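Local coordinates for protein bifunctional endo-1,4-beta-xylanase A (Neocallimastix patriciarum, PDB 2VG9) that probably hydrolyses internal beta-1,4 linkages of xylan as a family 11 endo-xylanase, in a loop-swap variant of the fungal catalytic domain, at residues 54-68 and 188-200. Residues are numbered along the deposited sequence; the frame is centred on the assembly and turned at random.
Sequences LARRGLDFGSQKKAT and IGNLYEVALNAEG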
ATOM      1  N   LEU A  54      10.068  -1.315  -2.467  1.00 13.14           N
ATOM      2  CA  LEU A  54       8.754  -0.669  -2.456  1.00 13.23           C
ATOM      3  C   LEU A  54       8.832   0.701  -3.116  1.00 13.24           C
ATOM      4  O   LEU A  54       9.866   1.375  -3.025  1.00 12.01           O
ATOM      5  CB  LEU A  54       8.215  -0.563  -1.020  1.00 13.68           C
ATOM      6  CG  LEU A  54       8.912   0.356  -0.017  1.00 11.38           C
ATOM      7  CD1 LEU A  54       8.375   1.820  -0.050  1.00 12.95           C
ATOM      8  CD2 LEU A  54       8.805  -0.244   1.419  1.00 12.72           C
ATOM      9  N   ALA A  55       7.743   1.091  -3.788  1.00 12.55           N
ATOM     10  CA  ALA A  55       7.555   2.473  -4.303  1.00 12.00           C
ATOM     11  C   ALA A  55       6.093   2.886  -4.146  1.00 11.18           C
ATOM     12  O   ALA A  55       5.166   2.178  -4.589  1.00 11.68           O
ATOM     13  CB  ALA A  55       8.000   2.609  -5.779  1.00 10.65           C
ATOM     14  N   ARG A  56       5.879   4.032  -3.536  1.00  9.64           N
ATOM     15  CA  ARG A  56       4.518   4.447  -3.214  1.00  9.96           C
ATOM     16  C   ARG A  56       4.382   5.951  -3.162  1.00  9.08           C
ATOM     17  O   ARG A  56       5.325   6.670  -2.802  1.00  9.25           O
ATOM     18  CB  ARG A  56       4.092   3.856  -1.884  1.00  9.52           C
ATOM     19  CG  ARG A  56       5.010   4.176  -0.762  1.00 12.34           C
ATOM     20  CD  ARG A  56       4.447   3.728   0.601  1.00 17.70           C
ATOM     21  NE  ARG A  56       4.581   2.289   0.800  1.00 19.65           N
ATOM     22  CZ  ARG A  56       5.213   1.700   1.809  1.00 15.77           C
ATOM     23  NH1 ARG A  56       5.807   2.407   2.767  1.00 16.79           N
ATOM     24  NH2 ARG A  56       5.243   0.387   1.847  1.00 14.27           N
ATOM     25  N   ARG A  57       3.196   6.408  -3.517  1.00  9.95           N
ATOM     26  CA  ARG A  57       2.819   7.824  -3.466  1.00 10.02           C
ATOM     27  C   ARG A  57       1.414   7.949  -2.918  1.00 11.06           C
ATOM     28  O   ARG A  57       0.531   7.136  -3.255  1.00 11.29           O
ATOM     29  CB  ARG A  57       2.860   8.432  -4.869  1.00  9.57           C
ATOM     30  CG  ARG A  57       4.310   8.605  -5.399  1.00  8.98           C
ATOM     31  CD  ARG A  57       4.368   9.727  -6.376  1.00  8.07           C
ATOM     32  NE  ARG A  57       4.362  11.014  -5.686  1.00 11.45           N
ATOM     33  CZ  ARG A  57       4.400  12.193  -6.300  1.00 10.00           C
ATOM     34  NH1 ARG A  57       4.429  12.255  -7.635  1.00  7.41           N
ATOM     35  NH2 ARG A  57       4.410  13.313  -5.579  1.00 13.51           N
ATOM     36  N   GLY A  58       1.170   8.966  -2.092  1.00 11.55           N
ATOM     37  CA  GLY A  58      -0.169   9.086  -1.487  1.00 11.34           C
ATOM     38  C   GLY A  58      -0.449  10.396  -0.794  1.00 12.50           C
ATOM     39  O   GLY A  58       0.341  11.333  -0.861  1.00 10.85           O
ATOM     40  N   LEU A  59      -1.581  10.428  -0.092  1.00 12.63           N
ATOM     41  CA  LEU A  59      -2.079  11.628   0.541  1.00 14.40           C
ATOM     42  C   LEU A  59      -1.933  11.395   2.035  1.00 14.85           C
ATOM     43  O   LEU A  59      -2.477  10.409   2.548  1.00 14.50           O
ATOM     44  CB  LEU A  59      -3.561  11.880   0.154  1.00 13.69           C
ATOM     45  CG  LEU A  59      -4.144  13.208   0.656  1.00 15.57           C
ATOM     46  CD1 LEU A  59      -3.305  14.384   0.141  1.00 17.36           C
ATOM     47  CD2 LEU A  59      -5.608  13.367   0.200  1.00 16.26           C
ATOM     48  N   ASP A  60      -1.170  12.264   2.717  1.00 16.61           N
ATOM     49  CA  ASP A  60      -1.041  12.181   4.200  1.00 17.53           C
ATOM     50  C   ASP A  60      -2.262  12.800   4.820  1.00 17.80           C
ATOM     51  O   ASP A  60      -2.740  13.852   4.356  1.00 18.49           O
ATOM     52  CB  ASP A  60       0.231  12.881   4.733  1.00 19.05           C
ATOM     53  CG  ASP A  60       0.211  13.085   6.312  1.00 20.15           C
ATOM     54  OD1 ASP A  60       0.363  12.119   7.124  1.00 25.65           O
ATOM     55  OD2 ASP A  60       0.080  14.259   6.744  1.00 31.40           O
ATOM     56  N   PHE A  61      -2.794  12.140   5.848  1.00 17.53           N
ATOM     57  CA  PHE A  61      -3.967  12.669   6.565  1.00 17.36           C
ATOM     58  C   PHE A  61      -3.618  13.254   7.956  1.00 18.26           C
ATOM     59  O   PHE A  61      -4.488  13.776   8.663  1.00 18.41           O
ATOM     60  CB  PHE A  61      -5.059  11.607   6.659  1.00 15.34           C
ATOM     61  CG  PHE A  61      -5.841  11.405   5.372  1.00 16.91           C
ATOM     62  CD1 PHE A  61      -7.175  11.825   5.274  1.00 13.41           C
ATOM     63  CD2 PHE A  61      -5.251  10.763   4.253  1.00 14.73           C
ATOM     64  CE1 PHE A  61      -7.942  11.606   4.086  1.00 16.65           C
ATOM     65  CE2 PHE A  61      -5.980  10.571   3.058  1.00  9.49           C
ATOM     66  CZ  PHE A  61      -7.340  10.982   2.973  1.00 15.04           C
ATOM     67  N   GLY A  62      -2.353  13.137   8.352  1.00 18.81           N
ATOM     68  CA  GLY A  62      -1.880  13.746   9.598  1.00 20.42           C
ATOM     69  C   GLY A  62      -2.220  12.996  10.883  1.00 20.81           C
ATOM     70  O   GLY A  62      -1.951  13.513  11.978  1.00 21.39           O
ATOM     71  N   SER A  63      -2.807  11.793  10.764  1.00 21.08           N
ATOM     72  CA  SER A  63      -3.219  10.996  11.933  1.00 21.59           C
ATOM     73  C   SER A  63      -4.123  11.809  12.894  1.00 23.02           C
ATOM     74  O   SER A  63      -3.914  11.832  14.122  1.00 23.29           O
ATOM     75  CB  SER A  63      -1.999  10.465  12.680  1.00 21.79           C
ATOM     76  OG  SER A  63      -1.171   9.646  11.860  1.00 19.57           O
ATOM     77  N   GLN A  64      -5.130  12.461  12.324  1.00 23.32           N
ATOM     78  CA  GLN A  64      -5.872  13.489  13.030  1.00 25.40           C
ATOM     79  C   GLN A  64      -7.150  12.906  13.586  1.00 23.51           C
ATOM     80  O   GLN A  64      -7.617  13.291  14.658  1.00 23.41           O
ATOM     81  CB  GLN A  64      -6.189  14.674  12.080  1.00 25.33           C
ATOM     82  CG  GLN A  64      -4.981  15.561  11.826  1.00 28.92           C
ATOM     83  CD  GLN A  64      -5.208  16.671  10.785  1.00 30.58           C
ATOM     84  OE1 GLN A  64      -4.305  17.492  10.543  1.00 35.88           O
ATOM     85  NE2 GLN A  64      -6.412  16.719  10.182  1.00 36.68           N
ATOM     86  N   LYS A  65      -7.729  11.979  12.842  1.00 21.67           N
ATOM     87  CA  LYS A  65      -8.988  11.441  13.250  1.00 20.01           C
ATOM     88  C   LYS A  65      -9.195  10.027  12.771  1.00 19.15           C
ATOM     89  O   LYS A  65      -8.501   9.553  11.832  1.00 18.59           O
ATOM     90  CB  LYS A  65     -10.149  12.368  12.865  1.00 21.03           C
ATOM     91  CG  LYS A  65     -10.535  12.456  11.403  1.00 19.72           C
ATOM     92  CD  LYS A  65     -11.804  13.294  11.289  1.00 22.34           C
ATOM     93  CE  LYS A  65     -12.159  13.624   9.858  1.00 25.88           C
ATOM     94  NZ  LYS A  65     -13.404  14.458   9.690  1.00 30.06           N
ATOM     95  N   LYS A  66     -10.133   9.366  13.455  1.00 17.07           N
ATOM     96  CA  LYS A  66     -10.458   7.963  13.215  1.00 15.43           C
ATOM     97  C   LYS A  66     -10.712   7.811  11.716  1.00 14.42           C
ATOM     98  O   LYS A  66     -11.448   8.594  11.129  1.00 13.14           O
ATOM     99  CB  LYS A  66     -11.681   7.572  14.023  1.00 15.25           C
ATOM    100  CG  LYS A  66     -11.977   6.071  14.107  1.00 14.40           C
ATOM    101  CD  LYS A  66     -13.252   5.868  14.923  1.00 17.02           C
ATOM    102  CE  LYS A  66     -13.315   4.491  15.475  1.00 19.14           C
ATOM    103  NZ  LYS A  66     -14.719   4.055  15.710  1.00 23.08           N
ATOM    104  N   ALA A  67     -10.100   6.796  11.115  1.00 13.11           N
ATOM    105  CA  ALA A  67     -10.177   6.601   9.664  1.00 12.73           C
ATOM    106  C   ALA A  67     -11.605   6.548   9.160  1.00 13.12           C
ATOM    107  O   ALA A  67     -11.897   6.997   8.035  1.00 12.58           O
ATOM    108  CB  ALA A  67      -9.383   5.356   9.240  1.00 12.19           C
ATOM    109  N   THR A  68     -12.520   6.028   9.989  1.00 12.86           N
ATOM    110  CA  THR A  68     -13.907   5.901   9.546  1.00 12.15           C
ATOM    111  C   THR A  68     -14.746   7.177   9.771  1.00 12.50           C
ATOM    112  O   THR A  68     -15.904   7.220   9.320  1.00 12.28           O
ATOM    113  CB  THR A  68     -14.623   4.716  10.237  1.00 12.56           C
ATOM    114  OG1 THR A  68     -14.311   4.743  11.636  1.00 11.47           O
ATOM    115  CG2 THR A  68     -14.163   3.370   9.640  1.00 10.83           C
ATOM    116  N   ILE A 188     -10.045   0.562  14.867  1.00 13.78           N
ATOM    117  CA  ILE A 188      -9.696   1.545  13.830  1.00 14.65           C
ATOM    118  C   ILE A 188      -9.139   2.825  14.444  1.00 13.65           C
ATOM    119  O   ILE A 188      -9.882   3.570  15.088  1.00 12.67           O
ATOM    120  CB  ILE A 188     -10.942   1.954  12.971  1.00 15.53           C
ATOM    121  CG1 ILE A 188     -11.708   0.718  12.436  1.00 18.39           C
ATOM    122  CG2 ILE A 188     -10.544   2.979  11.859  1.00 15.45           C
ATOM    123  CD1 ILE A 188     -10.981  -0.073  11.302  1.00 16.91           C
ATOM    124  N   GLY A 189      -7.838   3.047  14.255  1.00 12.15           N
ATOM    125  CA  GLY A 189      -7.150   4.236  14.770  1.00 12.68           C
ATOM    126  C   GLY A 189      -7.224   5.423  13.822  1.00 11.72           C
ATOM    127  O   GLY A 189      -8.095   5.483  12.962  1.00 11.55           O
ATOM    128  N   ASN A 190      -6.313   6.371  13.986  1.00 12.44           N
ATOM    129  CA  ASN A 190      -6.376   7.633  13.217  1.00 12.83           C
ATOM    130  C   ASN A 190      -5.710   7.449  11.847  1.00 11.72           C
ATOM    131  O   ASN A 190      -4.671   6.810  11.746  1.00 11.47           O
ATOM    132  CB  ASN A 190      -5.679   8.760  13.973  1.00 11.24           C
ATOM    133  CG  ASN A 190      -6.401   9.164  15.263  1.00 14.61           C
ATOM    134  OD1 ASN A 190      -7.631   9.126  15.352  1.00 13.96           O
ATOM    135  ND2 ASN A 190      -5.621   9.588  16.262  1.00 13.50           N
ATOM    136  N   LEU A 191      -6.293   8.022  10.803  1.00 11.35           N
ATOM    137  CA  LEU A 191      -5.764   7.787   9.462  1.00 11.04           C
ATOM    138  C   LEU A 191      -4.409   8.485   9.210  1.00 11.78           C
ATOM    139  O   LEU A 191      -4.317   9.705   9.212  1.00 13.49           O
ATOM    140  CB  LEU A 191      -6.805   8.165   8.409  1.00 10.13           C
ATOM    141  CG  LEU A 191      -6.441   7.855   6.948  1.00  9.22           C
ATOM    142  CD1 LEU A 191      -6.142   6.307   6.717  1.00  3.05           C
ATOM    143  CD2 LEU A 191      -7.614   8.358   6.102  1.00  5.92           C
ATOM    144  N   TYR A 192      -3.365   7.697   8.989  1.00 12.01           N
ATOM    145  CA  TYR A 192      -2.048   8.207   8.693  1.00 12.50           C
ATOM    146  C   TYR A 192      -1.913   8.707   7.246  1.00 11.80           C
ATOM    147  O   TYR A 192      -1.456   9.814   7.024  1.00 11.54           O
ATOM    148  CB  TYR A 192      -1.020   7.107   9.003  1.00 13.51           C
ATOM    149  CG  TYR A 192       0.427   7.441   8.698  1.00 15.65           C
ATOM    150  CD1 TYR A 192       1.103   8.402   9.456  1.00 21.66           C
ATOM    151  CD2 TYR A 192       1.133   6.783   7.683  1.00 12.75           C
ATOM    152  CE1 TYR A 192       2.436   8.723   9.217  1.00 20.71           C
ATOM    153  CE2 TYR A 192       2.499   7.095   7.428  1.00 18.59           C
ATOM    154  CZ  TYR A 192       3.135   8.072   8.212  1.00 19.44           C
ATOM    155  OH  TYR A 192       4.460   8.442   8.025  1.00 21.04           O
ATOM    156  N   GLU A 193      -2.269   7.866   6.269  1.00 11.70           N
ATOM    157  CA  GLU A 193      -2.141   8.179   4.832  1.00 10.22           C
ATOM    158  C   GLU A 193      -2.965   7.191   4.018  1.00  9.78           C
ATOM    159  O   GLU A 193      -3.403   6.150   4.532  1.00  8.96           O
ATOM    160  CB  GLU A 193      -0.693   8.012   4.373  1.00 10.32           C
ATOM    161  CG  GLU A 193      -0.303   6.512   4.323  1.00 10.84           C
ATOM    162  CD  GLU A 193       1.165   6.274   4.027  1.00 11.05           C
ATOM    163  OE1 GLU A 193       1.762   7.051   3.255  1.00 11.36           O
ATOM    164  OE2 GLU A 193       1.721   5.311   4.581  1.00 12.71           O
ATOM    165  N   VAL A 194      -3.164   7.526   2.741  1.00  9.63           N
ATOM    166  CA  VAL A 194      -3.794   6.647   1.770  1.00  9.04           C
ATOM    167  C   VAL A 194      -2.907   6.755   0.544  1.00  9.66           C
ATOM    168  O   VAL A 194      -2.762   7.836  -0.068  1.00  8.30           O
ATOM    169  CB  VAL A 194      -5.265   7.040   1.426  1.00 10.04           C
ATOM    170  CG1 VAL A 194      -5.841   6.133   0.321  1.00  8.65           C
ATOM    171  CG2 VAL A 194      -6.187   6.972   2.682  1.00  9.47           C
ATOM    172  N   ALA A 195      -2.291   5.629   0.198  1.00  8.50           N
ATOM    173  CA  ALA A 195      -1.292   5.628  -0.840  1.00  8.77           C
ATOM    174  C   ALA A 195      -1.549   4.519  -1.815  1.00  8.40           C
ATOM    175  O   ALA A 195      -2.201   3.543  -1.472  1.00  9.37           O
ATOM    176  CB  ALA A 195       0.137   5.479  -0.215  1.00  6.96           C
ATOM    177  N   LEU A 196      -1.041   4.677  -3.036  1.00  8.40           N
ATOM    178  CA  LEU A 196      -0.918   3.562  -3.968  1.00  8.84           C
ATOM    179  C   LEU A 196       0.532   3.050  -3.983  1.00  9.39           C
ATOM    180  O   LEU A 196       1.468   3.825  -4.123  1.00  8.93           O
ATOM    181  CB  LEU A 196      -1.382   3.952  -5.356  1.00  7.82           C
ATOM    182  CG  LEU A 196      -1.507   2.731  -6.257  1.00  9.24           C
ATOM    183  CD1 LEU A 196      -2.805   1.960  -5.899  1.00  7.68           C
ATOM    184  CD2 LEU A 196      -1.437   3.205  -7.737  1.00  6.89           C
ATOM    185  N   ASN A 197       0.687   1.737  -3.855  1.00  9.34           N
ATOM    186  CA  ASN A 197       1.960   1.116  -3.498  1.00 10.42           C
ATOM    187  C   ASN A 197       2.287  -0.054  -4.434  1.00 10.53           C
ATOM    188  O   ASN A 197       1.447  -0.898  -4.665  1.00 11.58           O
ATOM    189  CB  ASN A 197       1.833   0.625  -2.032  1.00  9.64           C
ATOM    190  CG  ASN A 197       3.028  -0.219  -1.560  1.00 11.98           C
ATOM    191  OD1 ASN A 197       4.146   0.239  -1.541  1.00 13.64           O
ATOM    192  ND2 ASN A 197       2.758  -1.447  -1.120  1.00 16.52           N
ATOM    193  N   ALA A 198       3.489  -0.060  -4.990  1.00 11.61           N
ATOM    194  CA  ALA A 198       4.032  -1.176  -5.756  1.00 11.62           C
ATOM    195  C   ALA A 198       5.123  -1.769  -4.895  1.00 12.41           C
ATOM    196  O   ALA A 198       6.078  -1.061  -4.547  1.00 13.48           O
ATOM    197  CB  ALA A 198       4.620  -0.678  -7.111  1.00 11.22           C
ATOM    198  N   GLU A 199       4.988  -3.032  -4.488  1.00 11.84           N
ATOM    199  CA  GLU A 199       6.102  -3.680  -3.775  1.00 13.82           C
ATOM    200  C   GLU A 199       6.465  -5.043  -4.369  1.00 12.72           C
ATOM    201  O   GLU A 199       5.609  -5.705  -4.988  1.00 13.20           O
ATOM    202  CB  GLU A 199       5.872  -3.755  -2.255  1.00 13.41           C
ATOM    203  CG  GLU A 199       4.570  -4.444  -1.819  1.00 17.64           C
ATOM    204  CD  GLU A 199       4.280  -4.285  -0.313  1.00 18.74           C
ATOM    205  OE1 GLU A 199       4.232  -5.303   0.408  1.00 27.17           O
ATOM    206  OE2 GLU A 199       4.149  -3.150   0.172  1.00 23.47           O
ATOM    207  N   GLY A 200       7.719  -5.454  -4.154  1.00 12.09           N
ATOM    208  CA  GLY A 200       8.255  -6.679  -4.704  1.00 11.79           C
ATOM    209  C   GLY A 200       9.195  -7.375  -3.732  1.00 12.60           C
ATOM    210  O   GLY A 200      10.051  -6.724  -3.110  1.00 13.46           O
TER
HETATM  211  O   HOH W   1       4.368   4.778   4.503  1.00 24.70           O
HETATM  212  O   HOH W   2      -6.315  11.459  10.265  1.00 13.55           O
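The carbonyl oxygen of L191 is met by S63 N at 3.0 Å, a weak bond because the N-H is bent, and a water accepting from Q64 N lies 2.9 Å from L191 O. This is where an antiparallel pair in the beta jelly roll of family 11 xylanases gives way to a loop on the 54-68 side. Strands 54-60 and 193-200 run at 163° to each other, and paired backbone bonds tie A55 to A198, R57 to L196 and L59 to V194. At G58 the chains close to 3.7 Å between G58 CA and A195 CA, and A195 CB packs against G58 CA. Past D60 single bonds follow: F61 N to Y192 O, L191 N to K65 O and A67 N to G189 O.

R56, N197 and E199 share a sheet face. R56 bends at chi3 (77°), bringing NE to 3.1 Å from N197 OD1, well above the amide carbonyl plane; its NH1 pairs with E22. N197 ND2 donates to E199 OE2 at 2.6 Å, which probably fixes the amide's rotation.

F61, just past the strand, packs against L191 and V194 and also touches T216 of strand 203-216. With its CG beside the backbone N, the ring takes the CD2 methyl of L191 over one face, a CH-pi contact 3.6 Å from L191 CD2 to the F61 ring centroid and 13° off the normal, while V194 CG2 touches F61 CE2 obliquely.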